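Local coordinates for L-lactate dehydrogenase (Trichomonas vaginalis, PDB 4UUN), which probably catalyses the NAD-dependent interconversion of 2-oxo acids and 2-hydroxy acids, such as pyruvate and L-lactate, at residues B[38-43]-B[68-73]; B[11-16]-B[47-52]; B[152-157]-B[245-250]. One frame throughout, in Å; residues are numbered along the deposited sequence. Where two conformers were deposited one is given.

Contact 1 of 3, residues B[38-43]-B[68-73]; sequences HLLDIP and VATTDP. With NAI (1,4-dihydronicotinamide adenine dinucleotide), chain D.
L39 is bonded through both its N and its O to the neighbouring strand: its N gives a hydrogen bond to V68 O (2.8 Å), and its O receives T70 N at 2.9 Å. D41 N continues the pattern to T70 O at 3.2 Å. With 16° between their directions, strands 38-40 and 68-70 are the parallel pair of the beta-alpha-beta unit 35-40, 46-57, 64-70 of the Rossmann domain. One water donates to both D41 O and T71 O; beyond it T70 OG1 accepts from D72 N, an ST turn.

Van der Waals contacts are lighter. L39 CB and A69 CB, 4.5 Å apart under helix 46-57, are the apolar pair. Against the backbone, L40, its CG anti to N (chi1 180°), brings CD1 to 3.6 Å from T71 C, on the face covered by helix 73-77, and T71 CG2 lies 3.4 Å from D41 O.

On the cofactor side, just past strand 35-40, D41 OD2 receives NAI O3B (2.6 Å) and A13 N, while OD1 takes I42 N at 2.6 Å on its anti lone pair; its bond from NAI O2B is of doubtful length. The first three donors fix the carboxylate's rotation and would favour its charged form, which suits the unphosphorylated adenosine ribose of NADH.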
# COMPACT_ATOMS: atom_id res chain seq x y z
N HIS B 38 -5.76 -15.85 3.30
CA HIS B 38 -4.99 -16.88 3.99
C HIS B 38 -3.57 -16.37 4.11
O HIS B 38 -2.90 -16.12 3.10
CB HIS B 38 -5.00 -18.20 3.21
CG HIS B 38 -6.37 -18.78 3.05
ND1 HIS B 38 -6.72 -20.01 3.56
CD2 HIS B 38 -7.47 -18.31 2.42
CE1 HIS B 38 -7.98 -20.27 3.26
NE2 HIS B 38 -8.45 -19.25 2.56
N LEU B 39 -3.10 -16.21 5.34
CA LEU B 39 -1.83 -15.56 5.61
C LEU B 39 -0.86 -16.55 6.27
O LEU B 39 -1.02 -16.90 7.44
CB LEU B 39 -2.07 -14.33 6.49
CG LEU B 39 -3.03 -13.29 5.91
CD1 LEU B 39 -3.42 -12.26 6.96
CD2 LEU B 39 -2.45 -12.58 4.69
N LEU B 40 0.12 -17.02 5.49
CA LEU B 40 1.04 -18.07 5.94
C LEU B 40 2.44 -17.53 6.23
O LEU B 40 3.02 -16.81 5.42
CB LEU B 40 1.16 -19.17 4.87
CG LEU B 40 2.10 -20.35 5.16
CD1 LEU B 40 1.58 -21.20 6.32
CD2 LEU B 40 2.30 -21.22 3.93
N ASP B 41 2.98 -17.88 7.39
CA ASP B 41 4.39 -17.62 7.67
C ASP B 41 4.94 -18.69 8.61
O ASP B 41 4.28 -19.71 8.84
CB ASP B 41 4.59 -16.20 8.23
CG ASP B 41 5.92 -15.59 7.81
OD1 ASP B 41 6.96 -16.27 7.97
OD2 ASP B 41 5.93 -14.44 7.30
N ILE B 42 6.14 -18.48 9.13
CA ILE B 42 6.78 -19.46 10.02
C ILE B 42 6.69 -19.00 11.48
O ILE B 42 6.53 -17.81 11.76
CB ILE B 42 8.24 -19.71 9.62
CG1 ILE B 42 9.02 -18.39 9.57
CG2 ILE B 42 8.30 -20.41 8.28
CD1 ILE B 42 10.53 -18.58 9.52
N PRO B 43 6.81 -19.94 12.44
CA PRO B 43 6.63 -19.62 13.86
C PRO B 43 7.43 -18.43 14.40
O PRO B 43 6.87 -17.68 15.19
CB PRO B 43 7.04 -20.93 14.55
CG PRO B 43 6.68 -21.98 13.58
CD PRO B 43 7.02 -21.39 12.24
N VAL B 68 -7.35 -15.89 7.86
CA VAL B 68 -6.71 -16.80 8.81
C VAL B 68 -5.21 -16.57 8.73
O VAL B 68 -4.63 -16.54 7.64
CB VAL B 68 -7.05 -18.29 8.54
CG1 VAL B 68 -6.66 -18.72 7.13
CG2 VAL B 68 -6.38 -19.18 9.58
N ALA B 69 -4.60 -16.35 9.90
CA ALA B 69 -3.16 -16.23 10.01
C ALA B 69 -2.66 -17.52 10.63
O ALA B 69 -3.17 -17.94 11.67
CB ALA B 69 -2.79 -15.03 10.86
N THR B 70 -1.69 -18.16 10.00
CA THR B 70 -1.34 -19.53 10.35
C THR B 70 0.07 -19.93 9.92
O THR B 70 0.67 -19.29 9.05
CB THR B 70 -2.34 -20.51 9.71
OG1 THR B 70 -2.06 -21.85 10.13
CG2 THR B 70 -2.27 -20.44 8.17
N THR B 71 0.57 -21.00 10.53
CA THR B 71 1.80 -21.66 10.10
C THR B 71 1.49 -23.01 9.48
O THR B 71 2.39 -23.74 9.06
CB THR B 71 2.76 -21.89 11.28
OG1 THR B 71 2.14 -22.73 12.26
CG2 THR B 71 3.15 -20.57 11.93
N ASP B 72 0.20 -23.35 9.42
CA ASP B 72 -0.23 -24.66 8.96
C ASP B 72 -0.55 -24.65 7.46
O ASP B 72 -1.39 -23.87 7.02
CB ASP B 72 -1.48 -25.09 9.73
CG ASP B 72 -2.01 -26.43 9.27
OD1 ASP B 72 -1.29 -27.43 9.43
OD2 ASP B 72 -3.15 -26.48 8.75
N PRO B 73 0.12 -25.51 6.68
CA PRO B 73 -0.18 -25.53 5.24
C PRO B 73 -1.63 -25.82 4.90
O PRO B 73 -2.18 -25.16 4.02
CB PRO B 73 0.74 -26.63 4.70
CG PRO B 73 1.90 -26.64 5.62
CD PRO B 73 1.36 -26.25 6.98
PA NAI D . 11.12 -10.33 4.12
O1A NAI D . 12.39 -10.96 4.62
O2A NAI D . 10.68 -8.98 4.64
O5B NAI D . 9.91 -11.38 4.35
C5B NAI D . 9.95 -12.73 3.91
C4B NAI D . 8.95 -13.54 4.74
O4B NAI D . 8.92 -14.91 4.32
C3B NAI D . 9.28 -13.54 6.22
O3B NAI D . 8.14 -13.10 6.96
C2B NAI D . 9.64 -14.99 6.55
O2B NAI D . 9.29 -15.38 7.89
C1B NAI D . 8.82 -15.71 5.50
N9A NAI D . 9.20 -17.12 5.23
C8A NAI D . 10.43 -17.66 5.15
N7A NAI D . 10.34 -18.99 4.86
C5A NAI D . 9.04 -19.30 4.76
C6A NAI D . 8.23 -20.52 4.47
N6A NAI D . 8.83 -21.71 4.24
N1A NAI D . 6.88 -20.39 4.45
C2A NAI D . 6.26 -19.21 4.68
N3A NAI D . 6.93 -18.07 4.95
C4A NAI D . 8.29 -18.06 5.01
O3 NAI D . 11.22 -10.24 2.51
PN NAI D . 10.42 -9.42 1.38
O1N NAI D . 11.09 -8.07 1.21
O2N NAI D . 8.95 -9.51 1.68
O5D NAI D . 10.74 -10.29 0.07
C5D NAI D . 10.34 -11.65 0.04
C4D NAI D . 10.85 -12.34 -1.22
O4D NAI D . 10.35 -11.76 -2.42
C3D NAI D . 12.36 -12.26 -1.33
O3D NAI D . 12.98 -13.30 -0.55
C2D NAI D . 12.60 -12.41 -2.82
O2D NAI D . 12.88 -13.78 -3.10
C1D NAI D . 11.27 -12.02 -3.48
N1N NAI D . 11.36 -10.88 -4.43
C2N NAI D . 10.92 -11.07 -5.67
C3N NAI D . 10.93 -10.10 -6.66
C7N NAI D . 10.40 -10.37 -8.06
O7N NAI D . 10.01 -9.52 -8.85
N7N NAI D . 10.34 -11.64 -8.50
C4N NAI D . 11.47 -8.73 -6.34
C5N NAI D . 11.93 -8.62 -4.95
C6N NAI D . 11.85 -9.69 -4.06
O HOH W 1 4.83 -22.47 8.18

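Contact 2 of 3, residues B[11-16]-B[47-52]; sequences GAAGQI and NRLTAL. With NAI (1,4-dihydronicotinamide adenine dinucleotide), chain D.
A13 presses its methyl onto helix 46-57, with CB 4.0 Å from L49 CB and at the same 4.0 Å from R48 CB. The methyl therefore meets two consecutive residues of the helix, where it also lies close to the L49 backbone. L49 approaches by its end: with CG anti to the backbone N (chi1 -170°), CD1 turns in to reach A12 CB at 3.8 Å. Two adjacent alanine methyls are thus met by one leucine, A13 by its CB and A12 by its tip. Farther along the helix, L52 directs CD2 at A12 O, although this leucine was modelled in two conformers and the detail is less certain.

Beyond CB, the R48 chain runs on toward the cofactor. It bends at chi3, and in the conformer given the guanidinium presents its edge to NAI O3B, with NH1 3.5 Å away; no hydrogen bond can be assigned. A water bound to R48 O makes a weak second bond to A13 O.

The turn so packed, a type I turn from G11 to G14, leads into helix 15-25. Q15 N donates to NAI O2A (3.1 Å, 169°) and I16 N to NAI O2N (3.2 Å, 165°). The extended side chain of Q15 adds NE2 to NAI O1N at 3.0 Å, while its OE1 is bound by R236. G11 has no side chain, so its CA can come within 3.2 Å of NAI O4B; its positive phi separately suits glycine.

The chemistry divides by side: methyl groups fill the joint with the neighbouring helix, while the first N-H groups of helix 15-25, with Q15 NE2, grip the pyrophosphate, whose negative charge the helix dipole would help to stabilise. The glycine-rich Rossmann turn brings the chain close to it.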
# COMPACT_ATOMS: atom_id res chain seq x y z
N GLY B 11 4.86 -16.07 3.30
CA GLY B 11 5.76 -15.08 3.88
C GLY B 11 4.99 -13.82 4.25
O GLY B 11 5.49 -12.70 4.14
N ALA B 12 3.75 -14.01 4.70
CA ALA B 12 2.80 -12.91 4.86
C ALA B 12 3.26 -11.82 5.83
O ALA B 12 2.80 -10.70 5.74
CB ALA B 12 1.43 -13.44 5.28
N ALA B 13 4.16 -12.15 6.76
CA ALA B 13 4.57 -11.19 7.78
C ALA B 13 5.75 -10.29 7.36
O ALA B 13 6.16 -9.42 8.12
CB ALA B 13 4.92 -11.91 9.06
N GLY B 14 6.29 -10.51 6.16
CA GLY B 14 7.39 -9.71 5.67
C GLY B 14 6.92 -8.39 5.09
O GLY B 14 5.73 -8.08 5.15
N GLN B 15 7.85 -7.63 4.51
CA GLN B 15 7.56 -6.32 3.92
C GLN B 15 6.50 -6.40 2.83
O GLN B 15 5.54 -5.62 2.81
CB GLN B 15 8.81 -5.73 3.27
CG GLN B 15 9.92 -5.32 4.20
CD GLN B 15 11.07 -4.66 3.45
OE1 GLN B 15 11.40 -3.50 3.68
NE2 GLN B 15 11.67 -5.40 2.51
N ILE B 16 6.70 -7.31 1.89
CA ILE B 16 5.80 -7.43 0.76
C ILE B 16 4.41 -7.88 1.22
O ILE B 16 3.41 -7.31 0.77
CB ILE B 16 6.40 -8.39 -0.29
CG1 ILE B 16 7.54 -7.67 -1.04
CG2 ILE B 16 5.34 -8.85 -1.29
CD1 ILE B 16 8.36 -8.57 -1.96
N ASN B 47 4.50 -13.29 15.72
CA ASN B 47 4.17 -12.04 16.40
C ASN B 47 3.98 -10.91 15.38
O ASN B 47 3.05 -10.11 15.50
CB ASN B 47 5.23 -11.65 17.44
CG ASN B 47 5.06 -12.40 18.75
OD1 ASN B 47 4.03 -13.03 19.00
ND2 ASN B 47 6.07 -12.31 19.60
N ARG B 48 4.87 -10.85 14.40
CA ARG B 48 4.77 -9.88 13.32
C ARG B 48 3.49 -10.11 12.52
O ARG B 48 2.84 -9.17 12.08
CB ARG B 48 5.98 -9.96 12.39
CG ARG B 48 7.26 -9.34 12.94
CD ARG B 48 8.42 -9.50 11.96
NE ARG B 48 9.17 -10.75 12.17
CZ ARG B 48 9.46 -11.64 11.23
NH1 ARG B 48 9.08 -11.47 9.97
NH2 ARG B 48 10.15 -12.73 11.56
N LEU B 49 3.14 -11.38 12.35
CA LEU B 49 1.95 -11.76 11.60
C LEU B 49 0.69 -11.30 12.34
O LEU B 49 -0.26 -10.81 11.74
CB LEU B 49 1.90 -13.27 11.38
CG LEU B 49 0.84 -13.78 10.40
CD1 LEU B 49 0.96 -13.12 9.04
CD2 LEU B 49 0.92 -15.29 10.26
N THR B 50 0.69 -11.47 13.66
CA THR B 50 -0.41 -10.98 14.49
C THR B 50 -0.56 -9.47 14.36
O THR B 50 -1.67 -8.96 14.28
CB THR B 50 -0.20 -11.35 15.95
OG1 THR B 50 -0.18 -12.77 16.07
CG2 THR B 50 -1.32 -10.78 16.83
N ALA B 51 0.57 -8.76 14.37
CA ALA B 51 0.55 -7.30 14.23
C ALA B 51 -0.09 -6.91 12.90
O ALA B 51 -0.82 -5.92 12.81
CB ALA B 51 1.96 -6.76 14.30
N LEU B 52 0.19 -7.68 11.85
CA LEU B 52 -0.40 -7.43 10.54
C LEU B 52 -1.92 -7.57 10.59
O LEU B 52 -2.64 -6.71 10.09
CB LEU B 52 0.18 -8.38 9.49
CG LEU B 52 -0.63 -8.51 8.19
CD1 LEU B 52 -0.76 -7.17 7.50
CD2 LEU B 52 0.01 -9.53 7.27
PA NAI D . 11.12 -10.33 4.12
O1A NAI D . 12.39 -10.96 4.62
O2A NAI D . 10.68 -8.98 4.64
O5B NAI D . 9.91 -11.38 4.35
C5B NAI D . 9.95 -12.73 3.91
C4B NAI D . 8.95 -13.54 4.74
O4B NAI D . 8.92 -14.91 4.32
C3B NAI D . 9.28 -13.54 6.22
O3B NAI D . 8.14 -13.10 6.96
C2B NAI D . 9.64 -14.99 6.55
O2B NAI D . 9.29 -15.38 7.89
C1B NAI D . 8.82 -15.71 5.50
N9A NAI D . 9.20 -17.12 5.23
C8A NAI D . 10.43 -17.66 5.15
N7A NAI D . 10.34 -18.99 4.86
C5A NAI D . 9.04 -19.30 4.76
C6A NAI D . 8.23 -20.52 4.47
N6A NAI D . 8.83 -21.71 4.24
N1A NAI D . 6.88 -20.39 4.45
C2A NAI D . 6.26 -19.21 4.68
N3A NAI D . 6.93 -18.07 4.95
C4A NAI D . 8.29 -18.06 5.01
O3 NAI D . 11.22 -10.24 2.51
PN NAI D . 10.42 -9.42 1.38
O1N NAI D . 11.09 -8.07 1.21
O2N NAI D . 8.95 -9.51 1.68
O5D NAI D . 10.74 -10.29 0.07
C5D NAI D . 10.34 -11.65 0.04
C4D NAI D . 10.85 -12.34 -1.22
O4D NAI D . 10.35 -11.76 -2.42
C3D NAI D . 12.36 -12.26 -1.33
O3D NAI D . 12.98 -13.30 -0.55
C2D NAI D . 12.60 -12.41 -2.82
O2D NAI D . 12.88 -13.78 -3.10
C1D NAI D . 11.27 -12.02 -3.48
N1N NAI D . 11.36 -10.88 -4.43
C2N NAI D . 10.92 -11.07 -5.67
C3N NAI D . 10.93 -10.10 -6.66
C7N NAI D . 10.40 -10.37 -8.06
O7N NAI D . 10.01 -9.52 -8.85
N7N NAI D . 10.34 -11.64 -8.50
C4N NAI D . 11.47 -8.73 -6.34
C5N NAI D . 11.93 -8.62 -4.95
C6N NAI D . 11.85 -9.69 -4.06
O HOH W 2 3.81 -7.66 9.80

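Contact 3 of 3, residues B[152-157]-B[245-250]; sequences SSLSML and TKAAIQ. With NAI (1,4-dihydronicotinamide adenine dinucleotide), chain D.
The carboxamide of Q250 receives the methyl of M156 over one face: CE is 3.7 Å from OE1 and 3.9 Å from NE2, close to evenly placed between the two ends. The two side chains cross at about a right angle, M156 being folded at chi2 (-54°) and chi3 while Q250 runs extended. On the amide's opposite face stands K246 NZ, which donates to OE1 at 2.9 Å from 49° above the carbonyl plane. N160 also donates to this oxygen, and K246 NZ has a further partner in C59 O of the second subunit, so the flat group is held by polar bonds while the methyl covers it.

A second flat group, the nicotinamide of the cofactor, meets two leucines. L157 CD2 comes within 3.7 Å of NAI C4N, the hydride-carrying carbon, and L154 CD2 within 3.8 Å of NAI O7N.

Between these groups lies A247. Its CB fits against the first turn of helix 156-170, 4.0 Å from M156 CB and 3.6 Å from L157 N. L154, with CG anti to the backbone N, lays CD1 3.6 Å from A247 O and rests CD2 near A248 CB. Between the two segments the contact is van der Waals, while the bond from N160 ties Q250 to a point farther along helix 156-170.

What results is the nicotinamide end of the cofactor cleft in the LDH/MDH fold, where the sixth strand of the Rossmann sheet passes into helix 156-170 and helix 242-257 packs alongside.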
# COMPACT_ATOMS: atom_id res chain seq x y z
N SER B 152 2.36 -19.22 -12.93
CA SER B 152 3.17 -18.20 -13.61
C SER B 152 4.17 -17.57 -12.63
O SER B 152 4.04 -17.77 -11.42
CB SER B 152 2.29 -17.13 -14.25
OG SER B 152 1.54 -16.43 -13.28
N SER B 153 5.15 -16.84 -13.16
CA SER B 153 6.14 -16.17 -12.31
C SER B 153 6.20 -14.70 -12.67
O SER B 153 5.77 -14.30 -13.76
CB SER B 153 7.53 -16.83 -12.42
OG SER B 153 8.07 -16.74 -13.73
N LEU B 154 6.69 -13.89 -11.75
CA LEU B 154 6.58 -12.44 -11.85
C LEU B 154 7.79 -11.80 -12.51
O LEU B 154 8.88 -11.83 -11.95
CB LEU B 154 6.41 -11.85 -10.45
CG LEU B 154 6.20 -10.33 -10.39
CD1 LEU B 154 4.90 -9.97 -11.07
CD2 LEU B 154 6.23 -9.83 -8.94
N SER B 155 7.60 -11.20 -13.67
CA SER B 155 8.67 -10.45 -14.33
C SER B 155 8.29 -8.98 -14.57
O SER B 155 9.07 -8.20 -15.13
CB SER B 155 9.05 -11.12 -15.65
OG SER B 155 7.91 -11.29 -16.47
N MET B 156 7.10 -8.59 -14.10
CA MET B 156 6.60 -7.24 -14.35
C MET B 156 7.37 -6.13 -13.62
O MET B 156 7.36 -4.98 -14.06
CB MET B 156 5.10 -7.16 -14.01
CG MET B 156 4.15 -7.45 -15.19
SD MET B 156 4.44 -6.45 -16.68
CE MET B 156 4.07 -4.81 -16.05
N LEU B 157 8.03 -6.45 -12.50
CA LEU B 157 8.85 -5.46 -11.81
C LEU B 157 9.92 -4.96 -12.76
O LEU B 157 10.15 -3.76 -12.90
CB LEU B 157 9.49 -6.04 -10.56
CG LEU B 157 10.48 -5.14 -9.80
CD1 LEU B 157 9.89 -3.76 -9.48
CD2 LEU B 157 10.93 -5.83 -8.51
N THR B 245 5.32 -5.33 -4.97
CA THR B 245 3.92 -5.54 -4.62
C THR B 245 3.02 -5.00 -5.72
O THR B 245 2.05 -5.65 -6.13
CB THR B 245 3.57 -4.88 -3.26
OG1 THR B 245 4.38 -5.46 -2.23
CG2 THR B 245 2.09 -5.07 -2.93
N LYS B 246 3.35 -3.80 -6.21
CA LYS B 246 2.61 -3.16 -7.28
C LYS B 246 2.59 -4.06 -8.51
O LYS B 246 1.56 -4.25 -9.15
CB LYS B 246 3.28 -1.81 -7.62
CG LYS B 246 2.49 -0.92 -8.57
CD LYS B 246 2.79 -1.20 -10.03
CE LYS B 246 1.97 -0.30 -10.94
NZ LYS B 246 2.34 -0.47 -12.37
N ALA B 247 3.75 -4.60 -8.84
CA ALA B 247 3.88 -5.47 -10.00
C ALA B 247 3.10 -6.77 -9.80
O ALA B 247 2.47 -7.28 -10.74
CB ALA B 247 5.36 -5.76 -10.26
N ALA B 248 3.12 -7.31 -8.58
CA ALA B 248 2.43 -8.56 -8.29
C ALA B 248 0.92 -8.43 -8.46
O ALA B 248 0.28 -9.29 -9.04
CB ALA B 248 2.76 -9.03 -6.88
N ILE B 249 0.36 -7.35 -7.92
CA ILE B 249 -1.06 -7.08 -8.03
C ILE B 249 -1.45 -6.86 -9.49
O ILE B 249 -2.48 -7.34 -9.95
CB ILE B 249 -1.45 -5.87 -7.15
CG1 ILE B 249 -1.44 -6.28 -5.68
CG2 ILE B 249 -2.82 -5.32 -7.54
CD1 ILE B 249 -1.63 -5.14 -4.70
N GLN B 250 -0.60 -6.14 -10.21
CA GLN B 250 -0.82 -5.86 -11.62
C GLN B 250 -0.89 -7.16 -12.44
O GLN B 250 -1.78 -7.35 -13.27
CB GLN B 250 0.30 -4.94 -12.13
CG GLN B 250 0.20 -4.56 -13.59
CD GLN B 250 1.18 -3.45 -13.96
OE1 GLN B 250 2.17 -3.22 -13.26
NE2 GLN B 250 0.90 -2.77 -15.05
PA NAI D . 11.12 -10.33 4.12
O1A NAI D . 12.39 -10.96 4.62
O2A NAI D . 10.68 -8.98 4.64
O5B NAI D . 9.91 -11.38 4.35
C5B NAI D . 9.95 -12.73 3.91
C4B NAI D . 8.95 -13.54 4.74
O4B NAI D . 8.92 -14.91 4.32
C3B NAI D . 9.28 -13.54 6.22
O3B NAI D . 8.14 -13.10 6.96
C2B NAI D . 9.64 -14.99 6.55
O2B NAI D . 9.29 -15.38 7.89
C1B NAI D . 8.82 -15.71 5.50
N9A NAI D . 9.20 -17.12 5.23
C8A NAI D . 10.43 -17.66 5.15
N7A NAI D . 10.34 -18.99 4.86
C5A NAI D . 9.04 -19.30 4.76
C6A NAI D . 8.23 -20.52 4.47
N6A NAI D . 8.83 -21.71 4.24
N1A NAI D . 6.88 -20.39 4.45
C2A NAI D . 6.26 -19.21 4.68
N3A NAI D . 6.93 -18.07 4.95
C4A NAI D . 8.29 -18.06 5.01
O3 NAI D . 11.22 -10.24 2.51
PN NAI D . 10.42 -9.42 1.38
O1N NAI D . 11.09 -8.07 1.21
O2N NAI D . 8.95 -9.51 1.68
O5D NAI D . 10.74 -10.29 0.07
C5D NAI D . 10.34 -11.65 0.04
C4D NAI D . 10.85 -12.34 -1.22
O4D NAI D . 10.35 -11.76 -2.42
C3D NAI D . 12.36 -12.26 -1.33
O3D NAI D . 12.98 -13.30 -0.55
C2D NAI D . 12.60 -12.41 -2.82
O2D NAI D . 12.88 -13.78 -3.10
C1D NAI D . 11.27 -12.02 -3.48
N1N NAI D . 11.36 -10.88 -4.43
C2N NAI D . 10.92 -11.07 -5.67
C3N NAI D . 10.93 -10.10 -6.66
C7N NAI D . 10.40 -10.37 -8.06
O7N NAI D . 10.01 -9.52 -8.85
N7N NAI D . 10.34 -11.64 -8.50
C4N NAI D . 11.47 -8.73 -6.34
C5N NAI D . 11.93 -8.62 -4.95
C6N NAI D . 11.85 -9.69 -4.06

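In the fold
From the N terminus, the chain leaves strand 5-10 at the glycine-rich turn that begins contact 2, runs through helix 15-25 and reaches strand 35-40, where contact 1 begins. Helix 46-57 then closes contact 2 across 30 residues, and strand 64-70 closes contact 1 across 24, so the two loops cross. They meet directly: L40 O lies 3.0 Å from A12 N, a probable hydrogen bond. Contact 3 follows in series, closing an 87-residue loop, and touches contact 2 where I16 CG2 packs on T245 OG1 at 3.7 Å. Contact 1 includes edge strand 64-70, and contact 3 starts from edge strand 151-153 at the other side of the same parallel sheet; NADH spans all three.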